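PDB 4FO0: actin-related protein 8, which binds ATP with low basal ATPase activity, serves as a proposed core component of the INO80 chromatin remodeller and helps recruit INO80 to DNA damage. Local coordinates for residues N77-V82 / K354-M359; V253-T258 / L311-K316; L276-S281 / M359-P364. All blocks are in the same frame, centred on the assembly; numbering follows the deposited sequence.

Contact 1 of 3, residues N77-V82 / K354-M359; sequences NGLKMV and KLQAPM
With chi1 at -176°, Val82 sets its CG1 opposite the backbone N and pushes that methyl out toward helix 354-359. There it meets the first carbon of the Met359 side chain, 3.7 Å from Val82 CG1 to Met359 CB. The Met359 chain runs extended through CG and then turns at its sulfur (chi3 45°), which brings the terminal methyl back toward the valine: Met359 CE lies 3.8 Å from Val82 CG1 and equally 3.8 Å from Val82 O. CB and CE of Met359 thus both meet Val82 CG1 from one side. The same methyl also stands 3.8 Å from a main-chain oxygen, Val82 CG1 to Gln356 O.

One turn earlier on helix 77-82, the end of Leu79 approaches the amide of Gln356, with Leu79 CD1 3.6 Å from Gln356 NE2. This is an apolar methyl resting against a polar group, whose NE2 is hydrogen-bonded to Asp83 just beyond the first segment. That bond helps fix the extended glutamine beside Leu79. Across the interface the contact is purely van der Waals, and all four residues that touch are buried.

The segment axes come within 9.9 Å of each other at an angle of 111°, so the two helices meet as steeply crossed rods. Helix 71-88 extends the apolar surface through Ala85 and Ile86, both touched by Met359, while Trp289 and Leu290 of helix 280-293 pack on Leu79 and Gln356 respectively, making a three-helix junction.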
# COMPACT_ATOMS: atom_id res chain seq x y z
N ASN A 77 -20.93 11.93 9.68
CA ASN A 77 -21.96 10.96 9.38
C ASN A 77 -21.37 9.57 9.19
O ASN A 77 -21.98 8.57 9.56
CB ASN A 77 -22.79 11.39 8.17
CG ASN A 77 -23.51 12.73 8.41
OD1 ASN A 77 -23.97 13.05 9.52
ND2 ASN A 77 -23.58 13.53 7.35
N GLY A 78 -20.17 9.52 8.61
CA GLY A 78 -19.43 8.28 8.47
C GLY A 78 -19.08 7.67 9.83
O GLY A 78 -19.22 6.46 10.04
N LEU A 79 -18.63 8.53 10.74
CA LEU A 79 -18.22 8.07 12.05
C LEU A 79 -19.44 7.53 12.82
O LEU A 79 -19.34 6.64 13.65
CB LEU A 79 -17.52 9.20 12.80
CG LEU A 79 -16.94 8.89 14.17
CD1 LEU A 79 -15.88 7.81 14.08
CD2 LEU A 79 -16.38 10.16 14.81
N LYS A 80 -20.62 8.08 12.51
CA LYS A 80 -21.86 7.54 13.07
C LYS A 80 -22.21 6.18 12.48
O LYS A 80 -22.78 5.33 13.17
CB LYS A 80 -23.01 8.53 12.88
CG LYS A 80 -22.95 9.72 13.80
CD LYS A 80 -23.94 10.72 13.36
CE LYS A 80 -23.76 12.05 14.02
NZ LYS A 80 -24.27 13.11 13.09
N MET A 81 -21.89 5.95 11.21
CA MET A 81 -22.08 4.61 10.66
C MET A 81 -21.11 3.60 11.28
O MET A 81 -21.51 2.48 11.62
CB MET A 81 -21.98 4.64 9.13
CG MET A 81 -22.99 5.59 8.49
SD MET A 81 -24.71 5.22 8.95
CE MET A 81 -24.82 3.46 8.58
N VAL A 82 -19.85 4.00 11.44
CA VAL A 82 -18.86 3.19 12.15
C VAL A 82 -19.36 2.83 13.53
O VAL A 82 -19.38 1.67 13.93
CB VAL A 82 -17.48 3.92 12.29
CG1 VAL A 82 -16.46 3.01 12.93
CG2 VAL A 82 -16.97 4.39 10.93
N LYS A 354 -9.10 3.49 18.66
CA LYS A 354 -8.26 2.39 18.18
C LYS A 354 -9.00 1.44 17.26
O LYS A 354 -8.37 0.75 16.46
CB LYS A 354 -7.65 1.60 19.34
CG LYS A 354 -6.65 2.38 20.18
CD LYS A 354 -6.12 1.52 21.30
CE LYS A 354 -7.17 1.29 22.35
NZ LYS A 354 -6.66 0.30 23.32
N LEU A 355 -10.33 1.39 17.40
CA LEU A 355 -11.17 0.51 16.59
C LEU A 355 -11.94 1.28 15.51
O LEU A 355 -12.12 0.79 14.41
CB LEU A 355 -12.15 -0.26 17.47
CG LEU A 355 -13.22 -1.10 16.77
CD1 LEU A 355 -12.62 -2.31 16.04
CD2 LEU A 355 -14.21 -1.55 17.81
N GLN A 356 -12.38 2.48 15.83
CA GLN A 356 -13.06 3.33 14.86
C GLN A 356 -12.24 3.54 13.59
O GLN A 356 -12.75 3.37 12.48
CB GLN A 356 -13.40 4.67 15.49
CG GLN A 356 -14.41 4.58 16.61
CD GLN A 356 -14.53 5.89 17.36
OE1 GLN A 356 -13.54 6.41 17.87
NE2 GLN A 356 -15.73 6.44 17.41
N ALA A 357 -10.98 3.93 13.75
CA ALA A 357 -10.16 4.33 12.61
C ALA A 357 -10.00 3.25 11.53
O ALA A 357 -10.21 3.51 10.35
CB ALA A 357 -8.81 4.81 13.10
N PRO A 358 -9.61 2.03 11.93
CA PRO A 358 -9.46 0.93 10.97
C PRO A 358 -10.78 0.61 10.29
O PRO A 358 -10.80 0.21 9.13
CB PRO A 358 -9.04 -0.26 11.84
CG PRO A 358 -8.52 0.34 13.09
CD PRO A 358 -9.20 1.66 13.30
N MET A 359 -11.88 0.77 11.02
CA MET A 359 -13.20 0.50 10.47
C MET A 359 -13.68 1.55 9.47
O MET A 359 -14.70 1.36 8.83
CB MET A 359 -14.24 0.36 11.57
CG MET A 359 -14.11 -0.92 12.35
SD MET A 359 -15.51 -1.12 13.44
CE MET A 359 -16.85 -0.69 12.34

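Contact 2 of 3, residues V253-T258 / L311-K316; sequences VGDQKT and LLQHLK. With ATP (adenosine-5'-triphosphate), chain C.
Lys316 NZ is gripped by both ribose hydroxyls of ATP, at 2.8 Å from ATP O2' and, in a weak bond, 3.2 Å from ATP O3', while Asp255 comes to the same ATP O3' from the other segment. The nucleotide therefore lies between the loop 253-258 and the helix 311-316. The modelled separation of Asp255 OD1 from the ribose hydroxyl is too short to be taken literally, so the detail of this bond is doubtful, though the sugar hydroxyl and the carboxylate are evidently neighbours. Lys316 NZ stands 4.9 Å from Asp255 OD1, too far for a direct ion pair, and is further held by Gly280 O. Direct protein contact is slight: the amide end of Gln313 lies beside the carboxylate, Gln313 CD 3.7 Å from Asp255 OD1, with the two planes 75° apart.

On the loop side the phosphates are held mainly by backbone N-H groups. Asp255 N bonds to the bridging ATP O3B at 3.0 Å, and two successive amides, Gln256 N and Lys257 N, converge on ATP O3G, the first at 2.7 Å. The Lys257 chain, bent at chi2 (90°) and chi4 (65°), curls back along the gamma phosphate to bring Lys257 NZ 2.7 Å from ATP O1G. Asp255 OD2 receives Gln256 NE2 on its anti side, tilted out of the carboxylate plane, and Thr25 and Trp60 add further bonds to it, which should hold the carboxylate in place.

The turn joining strands 247-253 and 258-264 corresponds to the second phosphate-binding loop of the actin-type ATPase fold; helix 306-319 faces it across the ribose.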
# COMPACT_ATOMS: atom_id res chain seq x y z
N VAL A 253 -4.85 -4.28 -0.02
CA VAL A 253 -4.94 -2.99 0.66
C VAL A 253 -3.55 -2.43 0.86
O VAL A 253 -2.75 -2.97 1.64
CB VAL A 253 -5.63 -3.08 2.04
CG1 VAL A 253 -6.05 -1.69 2.47
CG2 VAL A 253 -6.83 -4.00 1.98
N GLY A 254 -3.25 -1.36 0.14
CA GLY A 254 -1.94 -0.76 0.24
C GLY A 254 -1.99 0.47 1.11
O GLY A 254 -2.90 0.66 1.92
N ASP A 255 -1.00 1.33 0.94
CA ASP A 255 -0.98 2.53 1.74
C ASP A 255 -1.96 3.55 1.18
O ASP A 255 -2.51 4.35 1.93
CB ASP A 255 0.43 3.12 1.80
CG ASP A 255 0.50 4.33 2.72
OD1 ASP A 255 0.07 4.23 3.89
OD2 ASP A 255 0.96 5.38 2.25
N GLN A 256 -2.22 3.50 -0.11
CA GLN A 256 -3.05 4.52 -0.74
C GLN A 256 -4.15 4.02 -1.66
O GLN A 256 -5.10 4.74 -1.93
CB GLN A 256 -2.18 5.52 -1.47
CG GLN A 256 -1.51 6.44 -0.49
CD GLN A 256 -0.34 7.12 -1.07
OE1 GLN A 256 -0.35 7.51 -2.25
NE2 GLN A 256 0.70 7.25 -0.27
N LYS A 257 -4.02 2.79 -2.17
CA LYS A 257 -5.03 2.26 -3.06
C LYS A 257 -5.45 0.91 -2.57
O LYS A 257 -4.66 0.21 -1.94
CB LYS A 257 -4.52 2.17 -4.50
CG LYS A 257 -3.49 1.11 -4.75
CD LYS A 257 -4.13 -0.22 -5.13
CE LYS A 257 -3.14 -1.37 -5.02
NZ LYS A 257 -2.72 -1.60 -3.61
N THR A 258 -6.70 0.56 -2.83
CA THR A 258 -7.21 -0.77 -2.53
C THR A 258 -7.76 -1.43 -3.78
O THR A 258 -8.64 -0.88 -4.42
CB THR A 258 -8.34 -0.70 -1.53
OG1 THR A 258 -7.83 -0.19 -0.29
CG2 THR A 258 -8.95 -2.08 -1.32
N LEU A 311 5.51 8.89 12.25
CA LEU A 311 5.00 8.67 13.60
C LEU A 311 3.55 8.21 13.59
O LEU A 311 3.20 7.22 14.23
CB LEU A 311 5.11 9.96 14.40
CG LEU A 311 4.58 9.86 15.83
CD1 LEU A 311 5.41 8.89 16.65
CD2 LEU A 311 4.55 11.23 16.48
N LEU A 312 2.70 8.93 12.86
CA LEU A 312 1.30 8.57 12.74
C LEU A 312 1.13 7.17 12.16
O LEU A 312 0.40 6.35 12.73
CB LEU A 312 0.54 9.63 11.93
CG LEU A 312 0.61 11.01 12.60
CD1 LEU A 312 -0.07 12.11 11.77
CD2 LEU A 312 0.05 10.97 14.02
N GLN A 313 1.82 6.87 11.06
CA GLN A 313 1.77 5.51 10.54
C GLN A 313 2.11 4.54 11.66
O GLN A 313 1.43 3.52 11.84
CB GLN A 313 2.72 5.29 9.37
CG GLN A 313 2.39 6.07 8.14
CD GLN A 313 1.79 5.22 7.05
OE1 GLN A 313 0.57 5.27 6.79
NE2 GLN A 313 2.64 4.44 6.38
N HIS A 314 3.15 4.87 12.42
CA HIS A 314 3.64 3.93 13.41
C HIS A 314 2.63 3.72 14.53
O HIS A 314 2.37 2.59 14.94
CB HIS A 314 4.98 4.39 13.98
CG HIS A 314 5.42 3.58 15.16
ND1 HIS A 314 5.80 2.26 15.06
CD2 HIS A 314 5.52 3.90 16.48
CE1 HIS A 314 6.12 1.80 16.26
NE2 HIS A 314 5.95 2.77 17.13
N LEU A 315 2.05 4.83 14.99
CA LEU A 315 1.03 4.79 16.03
C LEU A 315 -0.17 3.94 15.61
O LEU A 315 -0.62 3.08 16.36
CB LEU A 315 0.59 6.21 16.40
CG LEU A 315 1.69 6.99 17.14
CD1 LEU A 315 1.18 8.32 17.66
CD2 LEU A 315 2.27 6.17 18.28
N LYS A 316 -0.67 4.19 14.41
CA LYS A 316 -1.72 3.34 13.87
C LYS A 316 -1.34 1.86 13.94
O LYS A 316 -2.14 1.02 14.34
CB LYS A 316 -2.04 3.70 12.42
CG LYS A 316 -2.90 2.64 11.75
CD LYS A 316 -2.98 2.82 10.25
CE LYS A 316 -1.65 2.54 9.59
NZ LYS A 316 -1.78 2.65 8.12
PG ATP C . -0.20 1.03 -2.62
O1G ATP C . -0.41 -0.45 -2.76
O2G ATP C . 0.48 1.70 -3.79
O3G ATP C . -1.39 1.81 -2.11
PB ATP C . 2.09 0.18 -1.05
O1B ATP C . 3.22 1.11 -0.73
O2B ATP C . 2.23 -1.03 -1.97
O3B ATP C . 0.87 1.15 -1.44
PA ATP C . 1.96 -1.53 1.23
O1A ATP C . 3.43 -1.33 1.50
O2A ATP C . 1.42 -2.84 0.71
O3A ATP C . 1.46 -0.30 0.35
O5' ATP C . 1.19 -1.20 2.59
C5' ATP C . 1.53 0.01 3.25
C4' ATP C . 0.51 0.25 4.34
O4' ATP C . 0.54 -0.87 5.21
C3' ATP C . 0.82 1.47 5.18
O3' ATP C . -0.35 2.29 5.30
C2' ATP C . 1.21 0.91 6.52
O2' ATP C . 0.85 1.75 7.61
C1' ATP C . 0.39 -0.36 6.53
N9 ATP C . 0.86 -1.28 7.58
C8 ATP C . 2.05 -1.89 7.62
N7 ATP C . 2.16 -2.66 8.73
C5 ATP C . 1.01 -2.55 9.40
C6 ATP C . 0.46 -3.09 10.66
N6 ATP C . 1.22 -3.94 11.41
N1 ATP C . -0.79 -2.72 11.02
C2 ATP C . -1.53 -1.87 10.27
N3 ATP C . -1.09 -1.33 9.12
C4 ATP C . 0.15 -1.63 8.64

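Contact 3 of 3, residues L276-S281 / M359-P364; sequences LAYGGS and MALFYP. With ATP (adenosine-5'-triphosphate), chain C.
Leu361 is the first residue of 359-364 to meet Tyr278. Its CD2 methyl comes to the rim of the tyrosine ring, near the ring plane, with Leu361 CD2 3.6 Å from Tyr278 CE2. The same methyl also looks past the ring toward Gly279 O. The leucine carbonyl lies close as well, Leu361 O 3.2 Å from Tyr278 OH, but the hydroxyl bonds elsewhere, to Leu478 O. Phe362 and Tyr363 follow, turned from the contact; the amides of both bond to Met359 O, winding the chain into a tight turn.

In the actin fold the chain passes twice between subdomains 3 and 4. Consistent with that, the segment 276-281 leaves strand 274-276 for helix 280-293. The loop residues 359-364 lie on the way back from helix 353-359 to strand 375-377, so Tyr278 probably joins the outgoing and returning connections.

Pro364, next in the chain, lies over one face of that ring. Its CB makes a CH-pi contact, 4.2 Å from Pro364 CB to the Tyr278 ring centroid and 23° off the normal, displaced toward the rim at CE1. The tyrosine chi1 of 63°, which places CG between backbone N and carbonyl carbon, presents the ring to both partners. Beyond it, Gly279 occupies the N-cap position of helix 280-293, its N bonded to Asp282 OD2, and Gly280 lies against the ribose, Gly280 CA 3.2 Å from ATP O3'.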
# COMPACT_ATOMS: atom_id res chain seq x y z
N LEU A 276 -10.16 1.20 -5.42
CA LEU A 276 -10.65 2.23 -4.53
C LEU A 276 -9.49 3.10 -4.14
O LEU A 276 -8.40 2.60 -3.85
CB LEU A 276 -11.25 1.58 -3.28
CG LEU A 276 -12.08 0.34 -3.60
CD1 LEU A 276 -12.42 -0.45 -2.33
CD2 LEU A 276 -13.34 0.73 -4.36
N ALA A 277 -9.73 4.41 -4.13
CA ALA A 277 -8.70 5.40 -3.84
C ALA A 277 -8.51 5.69 -2.35
O ALA A 277 -8.53 6.85 -1.92
CB ALA A 277 -8.99 6.70 -4.58
N TYR A 278 -8.31 4.65 -1.55
CA TYR A 278 -7.94 4.86 -0.16
C TYR A 278 -7.24 3.62 0.34
O TYR A 278 -7.37 2.56 -0.27
CB TYR A 278 -9.16 5.17 0.69
CG TYR A 278 -10.16 4.04 0.74
CD1 TYR A 278 -11.29 4.04 -0.10
CD2 TYR A 278 -9.99 2.98 1.60
CE1 TYR A 278 -12.20 3.02 -0.05
CE2 TYR A 278 -10.90 1.94 1.66
CZ TYR A 278 -12.00 1.96 0.83
OH TYR A 278 -12.90 0.92 0.89
N GLY A 279 -6.47 3.77 1.42
CA GLY A 279 -5.71 2.67 2.00
C GLY A 279 -5.18 3.03 3.39
O GLY A 279 -5.73 3.88 4.08
N GLY A 280 -4.08 2.39 3.78
CA GLY A 280 -3.53 2.59 5.11
C GLY A 280 -3.32 4.03 5.53
O GLY A 280 -3.49 4.37 6.70
N SER A 281 -2.97 4.89 4.59
CA SER A 281 -2.58 6.25 4.92
C SER A 281 -3.81 7.02 5.39
O SER A 281 -3.74 7.76 6.37
CB SER A 281 -1.91 6.95 3.73
OG SER A 281 -2.83 7.13 2.66
N MET A 359 -11.88 0.77 11.02
CA MET A 359 -13.20 0.50 10.47
C MET A 359 -13.68 1.55 9.47
O MET A 359 -14.70 1.36 8.83
CB MET A 359 -14.24 0.36 11.57
CG MET A 359 -14.11 -0.92 12.35
SD MET A 359 -15.51 -1.12 13.44
CE MET A 359 -16.85 -0.69 12.34
N ALA A 360 -12.96 2.66 9.34
CA ALA A 360 -13.32 3.61 8.30
C ALA A 360 -13.05 3.00 6.93
O ALA A 360 -13.58 3.47 5.92
CB ALA A 360 -12.59 4.90 8.47
N LEU A 361 -12.24 1.94 6.88
CA LEU A 361 -12.05 1.18 5.63
C LEU A 361 -13.37 0.58 5.15
O LEU A 361 -13.54 0.33 3.96
CB LEU A 361 -11.01 0.08 5.80
CG LEU A 361 -9.58 0.59 5.95
CD1 LEU A 361 -8.66 -0.54 6.34
CD2 LEU A 361 -9.11 1.26 4.65
N PHE A 362 -14.30 0.38 6.07
CA PHE A 362 -15.60 -0.16 5.71
C PHE A 362 -16.67 0.92 5.59
O PHE A 362 -17.73 0.71 5.00
CB PHE A 362 -16.00 -1.25 6.70
CG PHE A 362 -14.99 -2.35 6.79
CD1 PHE A 362 -15.17 -3.54 6.09
CD2 PHE A 362 -13.82 -2.18 7.55
CE1 PHE A 362 -14.22 -4.56 6.16
CE2 PHE A 362 -12.86 -3.19 7.62
CZ PHE A 362 -13.06 -4.38 6.93
N TYR A 363 -16.36 2.09 6.15
CA TYR A 363 -17.21 3.28 6.04
C TYR A 363 -16.39 4.50 5.61
O TYR A 363 -16.27 5.48 6.34
CB TYR A 363 -17.95 3.54 7.36
CG TYR A 363 -18.79 2.37 7.76
CD1 TYR A 363 -20.10 2.25 7.29
CD2 TYR A 363 -18.28 1.35 8.55
CE1 TYR A 363 -20.86 1.15 7.63
CE2 TYR A 363 -19.04 0.26 8.89
CZ TYR A 363 -20.33 0.16 8.42
OH TYR A 363 -21.11 -0.93 8.76
N PRO A 364 -15.83 4.44 4.40
CA PRO A 364 -14.87 5.42 3.90
C PRO A 364 -15.40 6.86 3.77
O PRO A 364 -14.62 7.77 3.50
CB PRO A 364 -14.47 4.85 2.53
CG PRO A 364 -15.55 3.92 2.18
CD PRO A 364 -16.01 3.32 3.45
PG ATP C . -0.20 1.03 -2.62
O1G ATP C . -0.41 -0.45 -2.76
O2G ATP C . 0.48 1.70 -3.79
O3G ATP C . -1.39 1.81 -2.11
PB ATP C . 2.09 0.18 -1.05
O1B ATP C . 3.22 1.11 -0.73
O2B ATP C . 2.23 -1.03 -1.97
O3B ATP C . 0.87 1.15 -1.44
PA ATP C . 1.96 -1.53 1.23
O1A ATP C . 3.43 -1.33 1.50
O2A ATP C . 1.42 -2.84 0.71
O3A ATP C . 1.46 -0.30 0.35
O5' ATP C . 1.19 -1.20 2.59
C5' ATP C . 1.53 0.01 3.25
C4' ATP C . 0.51 0.25 4.34
O4' ATP C . 0.54 -0.87 5.21
C3' ATP C . 0.82 1.47 5.18
O3' ATP C . -0.35 2.29 5.30
C2' ATP C . 1.21 0.91 6.52
O2' ATP C . 0.85 1.75 7.61
C1' ATP C . 0.39 -0.36 6.53
N9 ATP C . 0.86 -1.28 7.58
C8 ATP C . 2.05 -1.89 7.62
N7 ATP C . 2.16 -2.66 8.73
C5 ATP C . 1.01 -2.55 9.40
C6 ATP C . 0.46 -3.09 10.66
N6 ATP C . 1.22 -3.94 11.41
N1 ATP C . -0.79 -2.72 11.02
C2 ATP C . -1.53 -1.87 10.27
N3 ATP C . -1.09 -1.33 9.12
C4 ATP C . 0.15 -1.63 8.64

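Overall arrangement
From the N terminus, helix 71-88 waits some 270 residues for its partner: contact 1 closes only when 354-359 arrives. Within that long loop, contact 2 closes a shorter one, joining the phosphate-binding turn at 253-258 to helix 306-319. Contact 3 starts between the two segments of contact 2 and ends just after contact 1 has closed, so it crosses both, sharing Met359 with contact 1. Its first segment pairs with the phosphate loop, Asp255 O lying 2.8 Å from Ser281 N, and Tyr363 of its second packs on Met81 and Val82. Contact 3 thus connects the ATP-binding loop to helix 71-88, farther from the centre of the chain.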